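PDB 6BWE: putative fimbrial associated sortase-like protein from Corynebacterium diphtheriae, which is probably a class C sortase, a cysteine transpeptidase that joins pilin subunits into pili on the cell surface, captured here as a lid mutant. Local coordinates for residues Leu62-Gln67 and Ile92-Asp97; Ser82-Asp87 and His145-Ile150; Lys158-Ala163 and Arg202-Asp207. The protein carries 2 engineered substitutions. One frame throughout, in Å; residues are numbered along the deposited sequence.

Contact 1. Residues Leu62-Gln67 and Ile92-Asp97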
loop_
_atom_site.group_PDB
_atom_site.type_symbol
_atom_site.label_atom_id
_atom_site.label_comp_id
_atom_site.label_asym_id
_atom_site.label_seq_id
_atom_site.Cartn_x
_atom_site.Cartn_y
_atom_site.Cartn_z
ATOM N N LEU A 62 -4.247 -6.924 11.358
ATOM C CA LEU A 62 -4.311 -7.045 12.825
ATOM C C LEU A 62 -3.568 -5.908 13.511
ATOM O O LEU A 62 -4.045 -5.369 14.521
ATOM C CB LEU A 62 -3.731 -8.385 13.305
ATOM C CG LEU A 62 -4.634 -9.555 12.965
ATOM C CD1 LEU A 62 -3.896 -10.864 13.253
ATOM C CD2 LEU A 62 -5.990 -9.442 13.700
ATOM N N ASP A 63 -2.405 -5.545 12.974
ATOM C CA ASP A 63 -1.669 -4.416 13.514
ATOM C C ASP A 63 -2.393 -3.087 13.330
ATOM O O ASP A 63 -2.464 -2.281 14.265
ATOM C CB ASP A 63 -0.274 -4.324 12.912
ATOM C CG ASP A 63 0.598 -3.369 13.665
ATOM O OD1 ASP A 63 1.079 -3.730 14.780
ATOM O OD2 ASP A 63 0.797 -2.240 13.169
ATOM N N TYR A 64 -2.958 -2.892 12.144
ATOM C CA TYR A 64 -3.847 -1.760 11.870
ATOM C C TYR A 64 -4.934 -1.577 12.937
ATOM O O TYR A 64 -5.133 -0.489 13.454
ATOM C CB TYR A 64 -4.476 -1.957 10.512
ATOM C CG TYR A 64 -5.553 -1.033 10.113
ATOM C CD1 TYR A 64 -5.290 0.322 9.844
ATOM C CD2 TYR A 64 -6.831 -1.522 9.854
ATOM C CE1 TYR A 64 -6.311 1.146 9.378
ATOM C CE2 TYR A 64 -7.838 -0.732 9.398
ATOM C CZ TYR A 64 -7.604 0.609 9.199
ATOM O OH TYR A 64 -8.640 1.383 8.707
ATOM N N LEU A 65 -5.599 -2.676 13.263
ATOM C CA LEU A 65 -6.693 -2.645 14.215
ATOM C C LEU A 65 -6.254 -2.327 15.634
ATOM O O LEU A 65 -7.044 -1.762 16.383
ATOM C CB LEU A 65 -7.440 -3.974 14.177
ATOM C CG LEU A 65 -8.226 -4.253 12.901
ATOM C CD1 LEU A 65 -8.885 -5.615 13.027
ATOM C CD2 LEU A 65 -9.245 -3.182 12.544
ATOM N N GLN A 66 -5.015 -2.656 15.991
ATOM C CA GLN A 66 -4.451 -2.246 17.278
ATOM C C GLN A 66 -4.126 -0.745 17.349
ATOM O O GLN A 66 -3.961 -0.195 18.444
ATOM C CB GLN A 66 -3.184 -3.058 17.562
ATOM C CG GLN A 66 -3.426 -4.539 17.659
ATOM C CD GLN A 66 -2.119 -5.263 17.922
ATOM O OE1 GLN A 66 -1.456 -4.991 18.925
ATOM N NE2 GLN A 66 -1.720 -6.140 17.018
ATOM N N GLN A 67 -4.019 -0.065 16.197
ATOM C CA GLN A 67 -3.601 1.343 16.225
ATOM C C GLN A 67 -4.795 2.203 16.627
ATOM O O GLN A 67 -5.943 1.878 16.306
ATOM C CB GLN A 67 -3.053 1.809 14.903
ATOM C CG GLN A 67 -1.864 0.981 14.391
ATOM C CD GLN A 67 -0.671 0.983 15.335
ATOM O OE1 GLN A 67 -0.417 1.975 16.045
ATOM N NE2 GLN A 67 0.123 -0.108 15.303
ATOM N N ILE A 92 -14.923 8.439 13.229
ATOM C CA ILE A 92 -14.218 7.640 12.247
ATOM C C ILE A 92 -13.820 6.311 12.936
ATOM O O ILE A 92 -13.312 6.334 14.042
ATOM C CB ILE A 92 -12.981 8.363 11.715
ATOM C CG1 ILE A 92 -13.357 9.736 11.092
ATOM C CG2 ILE A 92 -12.298 7.468 10.678
ATOM C CD1 ILE A 92 -12.181 10.717 10.968
ATOM N N TYR A 93 -14.000 5.198 12.226
ATOM C CA TYR A 93 -13.654 3.866 12.675
ATOM C C TYR A 93 -12.635 3.242 11.758
ATOM O O TYR A 93 -12.454 3.695 10.629
ATOM C CB TYR A 93 -14.899 2.992 12.673
ATOM C CG TYR A 93 -15.994 3.498 13.587
ATOM C CD1 TYR A 93 -16.029 3.128 14.906
ATOM C CD2 TYR A 93 -16.972 4.371 13.116
ATOM C CE1 TYR A 93 -17.034 3.582 15.754
ATOM C CE2 TYR A 93 -17.994 4.832 13.961
ATOM C CZ TYR A 93 -18.005 4.442 15.272
ATOM O OH TYR A 93 -18.978 4.920 16.129
ATOM N N HIS A 94 -11.952 2.200 12.241
ATOM C CA HIS A 94 -11.139 1.388 11.348
ATOM C C HIS A 94 -11.996 0.751 10.247
ATOM O O HIS A 94 -13.070 0.242 10.509
ATOM C CB HIS A 94 -10.499 0.204 12.057
ATOM C CG HIS A 94 -9.473 0.549 13.072
ATOM N ND1 HIS A 94 -9.723 0.426 14.415
ATOM C CD2 HIS A 94 -8.163 0.848 12.959
ATOM C CE1 HIS A 94 -8.623 0.706 15.085
ATOM N NE2 HIS A 94 -7.670 0.995 14.230
ATOM N N GLY A 95 -11.480 0.732 9.029
ATOM C CA GLY A 95 -12.068 -0.042 7.957
ATOM C C GLY A 95 -13.312 0.546 7.352
ATOM O O GLY A 95 -13.794 1.645 7.739
ATOM N N THR A 96 -13.884 -0.234 6.439
ATOM C CA THR A 96 -15.037 0.203 5.641
ATOM C C THR A 96 -16.049 -0.936 5.549
ATOM O O THR A 96 -16.675 -1.109 4.515
ATOM C CB THR A 96 -14.594 0.681 4.217
ATOM O OG1 THR A 96 -13.798 -0.336 3.595
ATOM C CG2 THR A 96 -13.803 1.915 4.332
ATOM N N ASP A 97 -16.260 -1.656 6.650
ATOM C CA ASP A 97 -17.354 -2.630 6.716
ATOM C C ASP A 97 -18.717 -1.944 6.487
ATOM O O ASP A 97 -18.948 -0.781 6.839
ATOM C CB ASP A 97 -17.437 -3.347 8.067
ATOM C CG ASP A 97 -16.233 -4.233 8.359
ATOM O OD1 ASP A 97 -15.517 -4.658 7.427
ATOM O OD2 ASP A 97 -16.025 -4.516 9.557
#
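Helix 59-66 docks on the sortase beta-barrel near H94 of strand 88-94, and the join is made by H94, whose imidazole sets its edge against the Y64 ring and takes L65 over one face. The two rings form a T-shaped pair: the CD2 edge of H94 points at the middle of the Y64 face, with centroids 4.9 Å apart and planes at 73°. The phenol is carried back along the histidine because Y64 CG stands anti to its backbone N (chi1 172°), and the two side chains run past each other in opposite directions. Its hydroxyl thereby reaches the backbone of G95, where G95 N donates to Y64 OH at 2.9 Å; H107 is a further partner of the same oxygen.

L65 closes over the imidazole from the helix side. Its CA lies over the ring face in a CH-pi contact, 3.9 Å from the H94 centroid, while L65 CD2 touches H94 CB at 3.6 Å. Y61, H107 and Y109 bring further rings against Y64.

Within segment 62-67, Q67 NE2 donates to D63 OD2, while the backbone of the same glutamine faces the histidine. The outer end of the imidazole points to it, and H94 NE2 gives a weak, bent bond (130°) to Q67 O at 2.8 Å.

Contact 2. Residues Ser82-Asp87 and His145-Ile150; sequences SIPTID and HDPIYI
An antiparallel pairing of strands 77-83 and 147-152, the first and last in the strand order of the sheet, closes the sortase beta-barrel and brings S82 opposite Y149. It is a hydrogen-bonded pair: S82 N donates to Y149 O and Y149 N to S82 O, each at 2.9 Å, both nearly straight and in the carbonyl plane. The side chains of S82 and Y149 leave on one face of the sheet, and there the tyrosine ring lies back along its own strand, toward P147, and so alongside P84 of the partner. With CG anti to the carbonyl carbon (chi1 -57°), the ring presents its CD2-CE2 edge to the opposite segment. P84 crosses this edge at about a right angle, its CG 4.0 Å from Y149 CE2, so the proline meets the rim of the ring rather than its face. The far end of the phenol is held by D212 and N214 near the C terminus.

I83 and I148 sit on the other side of the pairing. They touch through CG1 atoms 4.3 Å apart, and both also pack on L186 of strand 183-187, which places them in the buried interior.

Past I83 the strand gives way to a short 3-10 turn, and the two backbones separate. Water 1 spans the widening gap, accepting from T85 N and donating to P147 O. Farther along, T85 and D146 cross at a slant, the threonine torsion (chi1 57°) turning OG1 toward the aspartate. D146 OD2 also accepts from K143 N, tying the aspartate to the preceding loop. T85 OG1 donates to D146 OD2 at 2.7 Å, approaching from above the carboxylate, 62° out of its plane.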
loop_
_atom_site.group_PDB
_atom_site.type_symbol
_atom_site.label_atom_id
_atom_site.label_comp_id
_atom_site.label_asym_id
_atom_site.label_seq_id
_atom_site.Cartn_x
_atom_site.Cartn_y
_atom_site.Cartn_z
ATOM N N SER A 82 -14.735 17.203 12.228
ATOM C CA SER A 82 -15.668 18.328 12.193
ATOM C C SER A 82 -15.494 19.104 10.894
ATOM O O SER A 82 -14.378 19.444 10.535
ATOM C CB SER A 82 -15.397 19.265 13.363
ATOM O OG SER A 82 -16.266 20.368 13.311
ATOM N N ILE A 83 -16.611 19.378 10.209
ATOM C CA ILE A 83 -16.664 20.120 8.963
ATOM C C ILE A 83 -17.758 21.186 9.173
ATOM O O ILE A 83 -18.901 20.992 8.787
ATOM C CB ILE A 83 -16.952 19.248 7.729
ATOM C CG1 ILE A 83 -16.010 18.017 7.682
ATOM C CG2 ILE A 83 -16.717 20.065 6.482
ATOM C CD1 ILE A 83 -16.430 16.973 6.676
ATOM N N PRO A 84 -17.412 22.291 9.845
ATOM C CA PRO A 84 -18.466 23.222 10.265
ATOM C C PRO A 84 -19.275 23.839 9.144
ATOM O O PRO A 84 -20.487 24.113 9.351
ATOM C CB PRO A 84 -17.717 24.333 11.024
ATOM C CG PRO A 84 -16.289 24.039 10.874
ATOM C CD PRO A 84 -16.127 22.605 10.467
ATOM N N THR A 85 -18.695 24.015 7.961
ATOM C CA THR A 85 -19.490 24.617 6.886
ATOM C C THR A 85 -20.691 23.787 6.442
ATOM O O THR A 85 -21.600 24.316 5.791
ATOM C CB THR A 85 -18.648 24.999 5.657
ATOM O OG1 THR A 85 -17.943 23.855 5.141
ATOM C CG2 THR A 85 -17.685 26.103 6.027
ATOM N N ILE A 86 -20.688 22.481 6.730
ATOM C CA ILE A 86 -21.853 21.639 6.482
ATOM C C ILE A 86 -22.391 21.058 7.794
ATOM O O ILE A 86 -23.187 20.127 7.768
ATOM C CB ILE A 86 -21.565 20.507 5.460
ATOM C CG1 ILE A 86 -20.418 19.621 5.959
ATOM C CG2 ILE A 86 -21.240 21.085 4.095
ATOM C CD1 ILE A 86 -20.275 18.332 5.200
ATOM N N ASP A 87 -21.968 21.626 8.921
ATOM C CA ASP A 87 -22.368 21.191 10.242
ATOM C C ASP A 87 -22.307 19.645 10.440
ATOM O O ASP A 87 -23.260 19.018 10.910
ATOM C CB ASP A 87 -23.773 21.716 10.535
ATOM C CG ASP A 87 -24.190 21.506 11.984
ATOM O OD1 ASP A 87 -23.327 21.558 12.890
ATOM O OD2 ASP A 87 -25.393 21.256 12.202
ATOM N N HIS A 145 -11.158 26.002 0.278
ATOM C CA HIS A 145 -10.747 26.726 1.494
ATOM C C HIS A 145 -11.535 26.425 2.769
ATOM O O HIS A 145 -11.145 26.920 3.822
ATOM C CB HIS A 145 -10.676 28.258 1.303
ATOM C CG HIS A 145 -10.005 28.667 0.037
ATOM N ND1 HIS A 145 -8.654 28.510 -0.172
ATOM C CD2 HIS A 145 -10.499 29.216 -1.099
ATOM C CE1 HIS A 145 -8.347 28.928 -1.388
ATOM N NE2 HIS A 145 -9.449 29.361 -1.969
ATOM N N ASP A 146 -12.604 25.627 2.717
ATOM C CA ASP A 146 -13.324 25.292 3.956
ATOM C C ASP A 146 -12.395 24.514 4.899
ATOM O O ASP A 146 -11.549 23.764 4.434
ATOM C CB ASP A 146 -14.574 24.466 3.673
ATOM C CG ASP A 146 -15.743 25.303 3.099
ATOM O OD1 ASP A 146 -15.630 26.562 2.921
ATOM O OD2 ASP A 146 -16.806 24.666 2.874
ATOM N N PRO A 147 -12.536 24.702 6.215
ATOM C CA PRO A 147 -11.713 23.931 7.140
ATOM C C PRO A 147 -12.317 22.571 7.527
ATOM O O PRO A 147 -13.549 22.404 7.577
ATOM C CB PRO A 147 -11.661 24.831 8.363
ATOM C CG PRO A 147 -13.001 25.466 8.378
ATOM C CD PRO A 147 -13.313 25.726 6.935
ATOM N N ILE A 148 -11.429 21.633 7.797
ATOM C CA ILE A 148 -11.764 20.295 8.299
ATOM C C ILE A 148 -10.891 20.062 9.519
ATOM O O ILE A 148 -9.679 20.290 9.439
ATOM C CB ILE A 148 -11.441 19.230 7.242
ATOM C CG1 ILE A 148 -12.349 19.411 6.007
ATOM C CG2 ILE A 148 -11.575 17.824 7.808
ATOM C CD1 ILE A 148 -11.794 18.725 4.770
ATOM N N TYR A 149 -11.486 19.648 10.641
ATOM C CA TYR A 149 -10.734 19.407 11.880
ATOM C C TYR A 149 -10.786 17.925 12.256
ATOM O O TYR A 149 -11.880 17.367 12.376
ATOM C CB TYR A 149 -11.311 20.219 13.031
ATOM C CG TYR A 149 -11.352 21.715 12.750
ATOM C CD1 TYR A 149 -10.322 22.548 13.151
ATOM C CD2 TYR A 149 -12.399 22.272 12.037
ATOM C CE1 TYR A 149 -10.362 23.930 12.914
ATOM C CE2 TYR A 149 -12.446 23.636 11.771
ATOM C CZ TYR A 149 -11.428 24.463 12.204
ATOM O OH TYR A 149 -11.482 25.816 11.906
ATOM N N ILE A 150 -9.629 17.308 12.495
ATOM C CA ILE A 150 -9.579 15.922 12.911
ATOM C C ILE A 150 -9.096 15.924 14.346
ATOM O O ILE A 150 -8.062 16.510 14.642
ATOM C CB ILE A 150 -8.642 15.074 12.025
ATOM C CG1 ILE A 150 -9.265 14.942 10.635
ATOM C CG2 ILE A 150 -8.476 13.684 12.649
ATOM C CD1 ILE A 150 -8.380 14.297 9.630
HETATM O O HOH W 1 -15.946 23.489 7.098
#

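Contact 3. Residues Lys158-Ala163 and Arg202-Asp207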
loop_
_atom_site.group_PDB
_atom_site.type_symbol
_atom_site.label_atom_id
_atom_site.label_comp_id
_atom_site.label_asym_id
_atom_site.label_seq_id
_atom_site.Cartn_x
_atom_site.Cartn_y
_atom_site.Cartn_z
ATOM N N LYS A 158 -5.849 20.554 11.695
ATOM C CA LYS A 158 -6.665 21.361 10.830
ATOM C C LYS A 158 -6.196 21.162 9.396
ATOM O O LYS A 158 -5.006 21.156 9.111
ATOM C CB LYS A 158 -6.623 22.837 11.232
ATOM C CG LYS A 158 -7.566 23.723 10.434
ATOM C CD LYS A 158 -7.474 25.195 10.894
ATOM C CE LYS A 158 -8.408 26.054 10.058
ATOM N NZ LYS A 158 -8.350 27.507 10.417
ATOM N N TYR A 159 -7.161 20.960 8.520
ATOM C CA TYR A 159 -6.916 20.843 7.092
ATOM C C TYR A 159 -7.770 21.871 6.385
ATOM O O TYR A 159 -8.804 22.294 6.920
ATOM C CB TYR A 159 -7.272 19.431 6.618
ATOM C CG TYR A 159 -6.274 18.420 7.123
ATOM C CD1 TYR A 159 -5.218 18.010 6.315
ATOM C CD2 TYR A 159 -6.357 17.907 8.428
ATOM C CE1 TYR A 159 -4.252 17.126 6.785
ATOM C CE2 TYR A 159 -5.388 17.021 8.916
ATOM C CZ TYR A 159 -4.349 16.635 8.085
ATOM O OH TYR A 159 -3.364 15.787 8.511
ATOM N N GLU A 160 -7.355 22.250 5.178
ATOM C CA GLU A 160 -8.109 23.191 4.368
ATOM C C GLU A 160 -8.336 22.619 2.964
ATOM O O GLU A 160 -7.394 22.172 2.328
ATOM C CB GLU A 160 -7.332 24.520 4.344
ATOM C CG GLU A 160 -7.695 25.458 3.233
ATOM C CD GLU A 160 -6.919 26.772 3.293
ATOM O OE1 GLU A 160 -6.562 27.239 4.411
ATOM O OE2 GLU A 160 -6.680 27.329 2.209
ATOM N N VAL A 161 -9.573 22.684 2.474
ATOM C CA VAL A 161 -9.945 22.054 1.210
ATOM C C VAL A 161 -9.269 22.741 0.040
ATOM O O VAL A 161 -9.282 23.968 -0.033
ATOM C CB VAL A 161 -11.479 22.064 0.971
ATOM C CG1 VAL A 161 -11.835 21.477 -0.395
ATOM C CG2 VAL A 161 -12.185 21.278 2.078
ATOM N N ASP A 162 -8.672 21.944 -0.843
ATOM C CA ASP A 162 -7.965 22.480 -2.023
ATOM C C ASP A 162 -8.357 21.828 -3.354
ATOM O O ASP A 162 -7.899 22.276 -4.397
ATOM C CB ASP A 162 -6.435 22.425 -1.839
ATOM C CG ASP A 162 -5.913 21.009 -1.614
ATOM O OD1 ASP A 162 -6.187 20.120 -2.420
ATOM O OD2 ASP A 162 -5.216 20.788 -0.614
ATOM N N ALA A 163 -9.201 20.799 -3.336
ATOM C CA ALA A 163 -9.634 20.136 -4.564
ATOM C C ALA A 163 -10.915 19.337 -4.326
ATOM O O ALA A 163 -11.132 18.726 -3.266
ATOM C CB ALA A 163 -8.544 19.245 -5.146
ATOM N N ARG A 202 -10.354 16.878 -1.315
ATOM C CA ARG A 202 -8.985 16.822 -0.848
ATOM C C ARG A 202 -8.644 18.087 -0.074
ATOM O O ARG A 202 -9.090 19.214 -0.439
ATOM C CB ARG A 202 -8.038 16.659 -2.041
ATOM C CG ARG A 202 -6.624 16.245 -1.667
ATOM C CD ARG A 202 -5.692 16.153 -2.868
ATOM N NE ARG A 202 -5.409 17.508 -3.388
ATOM C CZ ARG A 202 -4.985 17.794 -4.619
ATOM N NH1 ARG A 202 -4.738 16.841 -5.516
ATOM N NH2 ARG A 202 -4.802 19.072 -4.957
ATOM N N ALA A 203 -7.832 17.927 0.955
ATOM C CA ALA A 203 -7.447 19.037 1.817
ATOM C C ALA A 203 -6.024 18.885 2.296
ATOM O O ALA A 203 -5.543 17.750 2.364
ATOM C CB ALA A 203 -8.402 19.105 2.995
ATOM N N HIS A 204 -5.356 20.007 2.630
ATOM C CA HIS A 204 -3.972 19.980 3.061
ATOM C C HIS A 204 -3.872 20.549 4.465
ATOM O O HIS A 204 -4.679 21.367 4.865
ATOM C CB HIS A 204 -3.040 20.743 2.077
ATOM C CG HIS A 204 -3.370 22.198 1.939
ATOM N ND1 HIS A 204 -4.289 22.671 1.021
ATOM C CD2 HIS A 204 -2.959 23.274 2.651
ATOM C CE1 HIS A 204 -4.418 23.982 1.172
ATOM N NE2 HIS A 204 -3.625 24.370 2.156
ATOM N N ARG A 205 -2.857 20.113 5.203
ATOM C CA ARG A 205 -2.659 20.526 6.576
ATOM C C ARG A 205 -2.338 22.024 6.649
ATOM O O ARG A 205 -1.608 22.538 5.819
ATOM C CB ARG A 205 -1.513 19.737 7.170
ATOM C CG ARG A 205 -1.283 19.943 8.659
ATOM C CD ARG A 205 -2.232 19.120 9.520
ATOM N NE ARG A 205 -1.805 19.249 10.905
ATOM C CZ ARG A 205 -0.814 18.561 11.485
ATOM N NH1 ARG A 205 -0.147 17.603 10.861
ATOM N NH2 ARG A 205 -0.528 18.821 12.746
ATOM N N VAL A 206 -2.891 22.702 7.640
ATOM C CA VAL A 206 -2.601 24.112 7.869
ATOM C C VAL A 206 -2.414 24.312 9.352
ATOM O O VAL A 206 -2.817 23.464 10.160
ATOM C CB VAL A 206 -3.727 25.050 7.339
ATOM C CG1 VAL A 206 -3.821 24.968 5.830
ATOM C CG2 VAL A 206 -5.081 24.765 7.986
ATOM N N ASP A 207 -1.812 25.441 9.723
ATOM C CA ASP A 207 -1.606 25.747 11.136
ATOM C C ASP A 207 -2.962 25.956 11.800
ATOM O O ASP A 207 -3.900 26.455 11.188
ATOM C CB ASP A 207 -0.751 27.017 11.322
ATOM C CG ASP A 207 0.694 26.838 10.890
ATOM O OD1 ASP A 207 1.183 25.691 10.773
ATOM O OD2 ASP A 207 1.364 27.876 10.696
HETATM O O HOH W 2 -3.107 21.528 12.056
HETATM O O HOH W 3 -5.639 28.223 9.047
#
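Strands 155-167 and 198-206 pair antiparallel in the sortase beta-barrel, and a classic beta bulge interrupts their register where D162 and A163 both face R202. In the backbone, E160 and H204 form a regular hydrogen-bonded pair. At the bulge, R202 O takes D162 N at 2.8 Å and, weakly, A163 N, while R202 N donates to A163 O.

Packing contacts come next. R205 CD sits over the Y159 ring in a CH-pi contact, 4.0 Å from its centroid, and D182 binds the polar ends of both residues. On the other face of the sheet V206 CG2 lies against the extended chain of K158, 3.6 Å from K158 CG. There too A163 CB packs over one face of the R202 guanidinium, 3.8 Å from R202 NH2.

The charged and polar groups gather round the carboxylate of D162, whose CG stands between its backbone N and carbonyl carbon (chi1 60°), bringing the oxygens over to R202 and H204. R202 grips D162 OD1 side-on in a salt bridge: R202 NE donates to the syn lone pair of D162 OD1 at 2.9 Å, whereas R202 NH2 comes to the same oxygen from above the carboxylate plane. With D162 OD2 bound to H204, both oxygens are engaged, which would be expected to fix the carboxylate's rotation. The imidazole of H204 is nearly coplanar with that carboxylate (10°), and H204 ND1 donates in its own ring plane to the anti lone pair of D162 OD2 at 2.7 Å.

From the N terminus, helix 59-66 comes first, and contact 1 closes the loop from it to strand 88-94. Strand 77-83 lies inside that loop, and from its end contact 2 reaches forward to strand 147-152; contacts 1 and 2 therefore cross along the chain. Contact 3 follows in series, joining strand 155-167 to strand 198-206. All three reach one sheet: contact 2 pairs its first and last strands, contact 3 two neighbours farther in, and contact 1 adds a helix; its centre lies about 23 Å from the centre of each of the other two contacts. Contacts 2 and 3 touch directly, with I148 O 2.8 Å from Y159 N across adjacent strands.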